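Local coordinates for protein putative pectin lyase (Geobacillus virus E2, PDB 7CHU) that serves as a trimeric tailspike of a thermophilic bacteriophage, and probably recognises, and may cleave, polysaccharide on the host cell surface, at residues Asn230-Ile242 and Phe255-Tyr269. Sequence-based numbering, arbitrary orientation.
Sequences NGDLARNKHGVYI and FIACHFEANNGSHVY
With CG anti to the backbone N in both Tyr241 and Tyr269 (chi1 -169° in the latter), the two phenol rings run alongside in the same direction on one face of adjacent coils of a right-handed parallel beta-helix, the fold of the pectate lyase-like family. They are nearly parallel but displaced, with little overlap, and Tyr241 CE2 comes 3.4 Å from Tyr269 CD1. His238, its CG swung beside its own backbone N (chi1 -55°), stacks in offset fashion on Tyr269, planes 16° apart, completing an aromatic cluster. The imidazole is gripped at both nitrogens: ND1 accepts Ser266 N in the ring plane at 2.8 Å, while NE2 donates to Asn236 OD1, which fixes the ring's rotation. Parallel pairing of Val240 with Val268 and Tyr241 with Tyr269 runs through Val240 N to His267 O, Tyr269 N to Val240 O, and a nearly straight bond from Ile242 N to Tyr269 O (2.9 Å). On the opposite, inward face, Val240 CG2 meets the edge of the Phe260 ring at 3.5 Å, and Ile242 CD1 packs 4.0 Å from Phe255 CE1. At the turn, Asn230 ND2 is held by Val204 O and Asn227 OD1, and Asn263 ND2 is shared between Asn227 OD1 and His267 ND1. There Asn230 N donates to Asn263 OD1 at 2.7 Å, in the carbonyl plane, and Asn264 N returns a bond to Asn230 O.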
loop_
_atom_site.group_PDB
_atom_site.type_symbol
_atom_site.label_atom_id
_atom_site.label_comp_id
_atom_site.label_asym_id
_atom_site.label_seq_id
_atom_site.Cartn_x
_atom_site.Cartn_y
_atom_site.Cartn_z
ATOM N N ASN A 230 -9.562 10.930 -21.096
ATOM C CA ASN A 230 -10.737 10.128 -21.399
ATOM C C ASN A 230 -12.010 10.885 -21.043
ATOM O O ASN A 230 -11.994 11.808 -20.242
ATOM C CB ASN A 230 -10.704 8.810 -20.628
ATOM C CG ASN A 230 -9.571 7.899 -21.085
ATOM O OD1 ASN A 230 -9.353 7.713 -22.288
ATOM N ND2 ASN A 230 -8.848 7.326 -20.123
ATOM N N GLY A 231 -13.127 10.454 -21.621
ATOM C CA GLY A 231 -14.419 10.975 -21.220
ATOM C C GLY A 231 -14.804 12.239 -21.958
ATOM O O GLY A 231 -14.153 12.684 -22.906
ATOM N N ASP A 232 -15.907 12.830 -21.493
ATOM C CA ASP A 232 -16.514 14.002 -22.104
ATOM C C ASP A 232 -17.619 14.472 -21.170
ATOM O O ASP A 232 -18.696 13.869 -21.127
ATOM C CB ASP A 232 -17.080 13.676 -23.499
ATOM C CG ASP A 232 -17.746 14.897 -24.188
ATOM O OD1 ASP A 232 -18.044 15.909 -23.544
ATOM O OD2 ASP A 232 -18.004 14.833 -25.403
ATOM N N LEU A 233 -17.353 15.531 -20.419
ATOM C CA LEU A 233 -18.306 15.966 -19.401
ATOM C C LEU A 233 -19.663 16.298 -20.008
ATOM O O LEU A 233 -20.706 16.018 -19.400
ATOM C CB LEU A 233 -17.765 17.175 -18.654
ATOM C CG LEU A 233 -18.705 17.607 -17.536
ATOM C CD1 LEU A 233 -18.881 16.454 -16.569
ATOM C CD2 LEU A 233 -18.105 18.808 -16.844
ATOM N N ALA A 234 -19.672 16.907 -21.196
ATOM C CA ALA A 234 -20.934 17.299 -21.820
ATOM C C ALA A 234 -21.820 16.098 -22.117
ATOM O O ALA A 234 -23.047 16.249 -22.257
ATOM C CB ALA A 234 -20.684 18.089 -23.116
ATOM N N ARG A 235 -21.236 14.904 -22.189
ATOM C CA ARG A 235 -22.008 13.715 -22.467
ATOM C C ARG A 235 -21.992 12.745 -21.314
ATOM O O ARG A 235 -22.369 11.580 -21.503
ATOM C CB ARG A 235 -21.489 13.015 -23.714
ATOM C CG ARG A 235 -21.761 13.741 -24.979
ATOM C CD ARG A 235 -20.833 13.215 -26.015
ATOM N NE ARG A 235 -20.529 14.307 -26.916
ATOM C CZ ARG A 235 -20.234 14.120 -28.193
ATOM N NH1 ARG A 235 -20.008 15.136 -29.017
ATOM N NH2 ARG A 235 -20.169 12.878 -28.652
ATOM N N ASN A 236 -21.530 13.183 -20.144
ATOM C CA ASN A 236 -21.535 12.350 -18.939
ATOM C C ASN A 236 -20.659 11.101 -19.091
ATOM O O ASN A 236 -21.004 10.021 -18.602
ATOM C CB ASN A 236 -22.962 11.961 -18.561
ATOM C CG ASN A 236 -23.055 11.506 -17.150
ATOM O OD1 ASN A 236 -22.252 11.919 -16.322
ATOM N ND2 ASN A 236 -24.023 10.645 -16.851
ATOM N N LYS A 237 -19.527 11.245 -19.780
ATOM C CA LYS A 237 -18.534 10.179 -19.927
ATOM C C LYS A 237 -17.282 10.518 -19.119
ATOM O O LYS A 237 -16.844 11.679 -19.100
ATOM C CB LYS A 237 -18.164 9.967 -21.395
ATOM C CG LYS A 237 -19.361 9.787 -22.317
ATOM C CD LYS A 237 -20.287 8.672 -21.867
ATOM C CE LYS A 237 -21.478 8.531 -22.831
ATOM N NZ LYS A 237 -22.485 7.601 -22.281
ATOM N N HIS A 238 -16.695 9.497 -18.470
ATOM C CA HIS A 238 -15.685 9.712 -17.436
ATOM C C HIS A 238 -14.489 8.771 -17.616
ATOM O O HIS A 238 -14.497 7.859 -18.450
ATOM C CB HIS A 238 -16.329 9.570 -16.046
ATOM C CG HIS A 238 -17.518 10.479 -15.861
ATOM N ND1 HIS A 238 -17.386 11.812 -15.552
ATOM C CD2 HIS A 238 -18.852 10.255 -15.987
ATOM C CE1 HIS A 238 -18.581 12.372 -15.466
ATOM N NE2 HIS A 238 -19.493 11.449 -15.731
ATOM N N GLY A 239 -13.421 9.045 -16.857
ATOM C CA GLY A 239 -12.214 8.244 -16.988
ATOM C C GLY A 239 -12.445 6.783 -16.656
ATOM O O GLY A 239 -12.106 5.892 -17.440
ATOM N N VAL A 240 -13.032 6.521 -15.492
ATOM C CA VAL A 240 -13.474 5.189 -15.071
ATOM C C VAL A 240 -14.903 5.337 -14.575
ATOM O O VAL A 240 -15.173 6.189 -13.725
ATOM C CB VAL A 240 -12.594 4.607 -13.949
ATOM C CG1 VAL A 240 -13.105 3.201 -13.548
ATOM C CG2 VAL A 240 -11.149 4.540 -14.382
ATOM N N TYR A 241 -15.820 4.554 -15.124
ATOM C CA TYR A 241 -17.228 4.606 -14.736
ATOM C C TYR A 241 -17.595 3.255 -14.136
ATOM O O TYR A 241 -17.512 2.229 -14.824
ATOM C CB TYR A 241 -18.104 4.936 -15.943
ATOM C CG TYR A 241 -19.531 5.370 -15.610
ATOM C CD1 TYR A 241 -20.541 4.433 -15.338
ATOM C CD2 TYR A 241 -19.876 6.715 -15.592
ATOM C CE1 TYR A 241 -21.865 4.855 -15.029
ATOM C CE2 TYR A 241 -21.188 7.131 -15.299
ATOM C CZ TYR A 241 -22.160 6.203 -15.015
ATOM O OH TYR A 241 -23.429 6.646 -14.735
ATOM N N ILE A 242 -17.974 3.244 -12.863
ATOM C CA ILE A 242 -18.268 2.011 -12.141
ATOM C C ILE A 242 -19.762 2.008 -11.827
ATOM O O ILE A 242 -20.236 2.829 -11.035
ATOM C CB ILE A 242 -17.431 1.889 -10.855
ATOM C CG1 ILE A 242 -15.930 1.888 -11.214
ATOM C CG2 ILE A 242 -17.850 0.625 -10.103
ATOM C CD1 ILE A 242 -14.939 2.247 -10.050
ATOM N N PHE A 255 -7.907 -0.680 -7.041
ATOM C CA PHE A 255 -7.008 0.100 -7.881
ATOM C C PHE A 255 -5.767 0.420 -7.053
ATOM O O PHE A 255 -5.868 1.067 -6.008
ATOM C CB PHE A 255 -7.683 1.390 -8.362
ATOM C CG PHE A 255 -8.924 1.173 -9.199
ATOM C CD1 PHE A 255 -10.136 0.860 -8.607
ATOM C CD2 PHE A 255 -8.872 1.315 -10.578
ATOM C CE1 PHE A 255 -11.283 0.699 -9.377
ATOM C CE2 PHE A 255 -10.008 1.134 -11.364
ATOM C CZ PHE A 255 -11.220 0.810 -10.763
ATOM N N ILE A 256 -4.607 -0.075 -7.477
ATOM C CA ILE A 256 -3.392 0.036 -6.686
ATOM C C ILE A 256 -2.364 0.779 -7.508
ATOM O O ILE A 256 -2.058 0.384 -8.639
ATOM C CB ILE A 256 -2.861 -1.330 -6.243
ATOM C CG1 ILE A 256 -3.891 -2.044 -5.357
ATOM C CG2 ILE A 256 -1.521 -1.145 -5.506
ATOM C CD1 ILE A 256 -3.486 -3.501 -5.011
ATOM N N ALA A 257 -1.854 1.877 -6.963
ATOM C CA ALA A 257 -0.805 2.639 -7.643
ATOM C C ALA A 257 -1.256 3.044 -9.048
ATOM O O ALA A 257 -0.501 2.959 -10.018
ATOM C CB ALA A 257 0.505 1.831 -7.697
ATOM N N CYS A 258 -2.499 3.488 -9.164
ATOM C CA CYS A 258 -3.036 3.868 -10.460
ATOM C C CYS A 258 -2.806 5.360 -10.687
ATOM O O CYS A 258 -2.594 6.122 -9.745
ATOM C CB CYS A 258 -4.515 3.511 -10.526
ATOM S SG CYS A 258 -4.726 1.696 -10.616
ATOM N N HIS A 259 -2.884 5.781 -11.951
ATOM C CA HIS A 259 -2.500 7.141 -12.353
ATOM C C HIS A 259 -3.620 7.711 -13.224
ATOM O O HIS A 259 -3.771 7.290 -14.373
ATOM C CB HIS A 259 -1.163 7.093 -13.097
ATOM C CG HIS A 259 -0.642 8.415 -13.580
ATOM N ND1 HIS A 259 0.679 8.590 -13.940
ATOM C CD2 HIS A 259 -1.249 9.604 -13.817
ATOM C CE1 HIS A 259 0.871 9.834 -14.342
ATOM N NE2 HIS A 259 -0.282 10.474 -14.273
ATOM N N PHE A 260 -4.401 8.659 -12.683
ATOM C CA PHE A 260 -5.505 9.302 -13.402
ATOM C C PHE A 260 -5.127 10.756 -13.643
ATOM O O PHE A 260 -4.843 11.478 -12.686
ATOM C CB PHE A 260 -6.817 9.230 -12.612
ATOM C CG PHE A 260 -7.222 7.836 -12.204
ATOM C CD1 PHE A 260 -7.954 7.042 -13.064
ATOM C CD2 PHE A 260 -6.877 7.326 -10.954
ATOM C CE1 PHE A 260 -8.327 5.736 -12.696
ATOM C CE2 PHE A 260 -7.239 6.036 -10.568
ATOM C CZ PHE A 260 -7.973 5.232 -11.444
ATOM N N GLU A 261 -5.076 11.180 -14.902
ATOM C CA GLU A 261 -4.582 12.531 -15.152
ATOM C C GLU A 261 -5.307 13.164 -16.328
ATOM O O GLU A 261 -5.509 12.514 -17.348
ATOM C CB GLU A 261 -3.071 12.532 -15.427
ATOM C CG GLU A 261 -2.538 13.945 -15.696
ATOM C CD GLU A 261 -1.037 14.069 -15.510
ATOM O OE1 GLU A 261 -0.369 13.058 -15.207
ATOM O OE2 GLU A 261 -0.527 15.189 -15.670
ATOM N N ALA A 262 -5.667 14.445 -16.185
ATOM C CA ALA A 262 -6.191 15.252 -17.292
ATOM C C ALA A 262 -7.356 14.563 -18.006
ATOM O O ALA A 262 -7.432 14.530 -19.233
ATOM C CB ALA A 262 -5.074 15.609 -18.287
ATOM N N ASN A 263 -8.278 14.000 -17.246
ATOM C CA ASN A 263 -9.444 13.431 -17.895
ATOM C C ASN A 263 -10.447 14.534 -18.189
ATOM O O ASN A 263 -10.406 15.609 -17.587
ATOM C CB ASN A 263 -10.039 12.331 -17.028
ATOM C CG ASN A 263 -9.336 10.984 -17.263
ATOM O OD1 ASN A 263 -9.163 10.549 -18.410
ATOM N ND2 ASN A 263 -8.894 10.356 -16.186
ATOM N N ASN A 264 -11.305 14.291 -19.179
ATOM C CA ASN A 264 -12.280 15.296 -19.562
ATOM C C ASN A 264 -13.618 15.118 -18.856
ATOM O O ASN A 264 -14.423 16.053 -18.829
ATOM C CB ASN A 264 -12.424 15.307 -21.088
ATOM C CG ASN A 264 -11.150 15.761 -21.746
ATOM O OD1 ASN A 264 -10.685 16.855 -21.474
ATOM N ND2 ASN A 264 -10.530 14.903 -22.547
ATOM N N GLY A 265 -13.870 13.947 -18.289
ATOM C CA GLY A 265 -14.880 13.781 -17.275
ATOM C C GLY A 265 -14.236 13.703 -15.912
ATOM O O GLY A 265 -13.072 14.078 -15.721
ATOM N N SER A 266 -14.995 13.194 -14.947
ATOM C CA SER A 266 -14.396 12.810 -13.672
ATOM C C SER A 266 -13.365 11.696 -13.866
ATOM O O SER A 266 -13.504 10.853 -14.752
ATOM C CB SER A 266 -15.488 12.354 -12.714
ATOM O OG SER A 266 -16.203 13.487 -12.220
ATOM N N HIS A 267 -12.341 11.653 -13.000
ATOM C CA HIS A 267 -11.421 10.523 -13.070
ATOM C C HIS A 267 -12.142 9.225 -12.756
ATOM O O HIS A 267 -12.001 8.228 -13.476
ATOM C CB HIS A 267 -10.240 10.698 -12.116
ATOM C CG HIS A 267 -9.352 11.845 -12.476
ATOM N ND1 HIS A 267 -8.754 11.968 -13.715
ATOM C CD2 HIS A 267 -8.987 12.940 -11.766
ATOM C CE1 HIS A 267 -8.048 13.087 -13.747
ATOM N NE2 HIS A 267 -8.176 13.696 -12.581
ATOM N N VAL A 268 -12.890 9.211 -11.663
ATOM C CA VAL A 268 -13.600 8.034 -11.185
ATOM C C VAL A 268 -15.026 8.467 -10.898
ATOM O O VAL A 268 -15.238 9.426 -10.150
ATOM C CB VAL A 268 -12.957 7.466 -9.910
ATOM C CG1 VAL A 268 -13.867 6.432 -9.272
ATOM C CG2 VAL A 268 -11.584 6.882 -10.222
ATOM N N TYR A 269 -16.000 7.779 -11.499
ATOM C CA TYR A 269 -17.414 8.083 -11.299
ATOM C C TYR A 269 -18.121 6.802 -10.867
ATOM O O TYR A 269 -18.206 5.853 -11.651
ATOM C CB TYR A 269 -18.033 8.641 -12.590
ATOM C CG TYR A 269 -19.402 9.229 -12.400
ATOM C CD1 TYR A 269 -20.507 8.400 -12.257
ATOM C CD2 TYR A 269 -19.590 10.613 -12.338
ATOM C CE1 TYR A 269 -21.789 8.910 -12.081
ATOM C CE2 TYR A 269 -20.870 11.152 -12.159
ATOM C CZ TYR A 269 -21.965 10.290 -12.042
ATOM O OH TYR A 269 -23.232 10.780 -11.852
HETATM O O HOH W 1 -11.461 12.574 -23.865
HETATM O O HOH W 2 -23.911 12.707 -14.041
#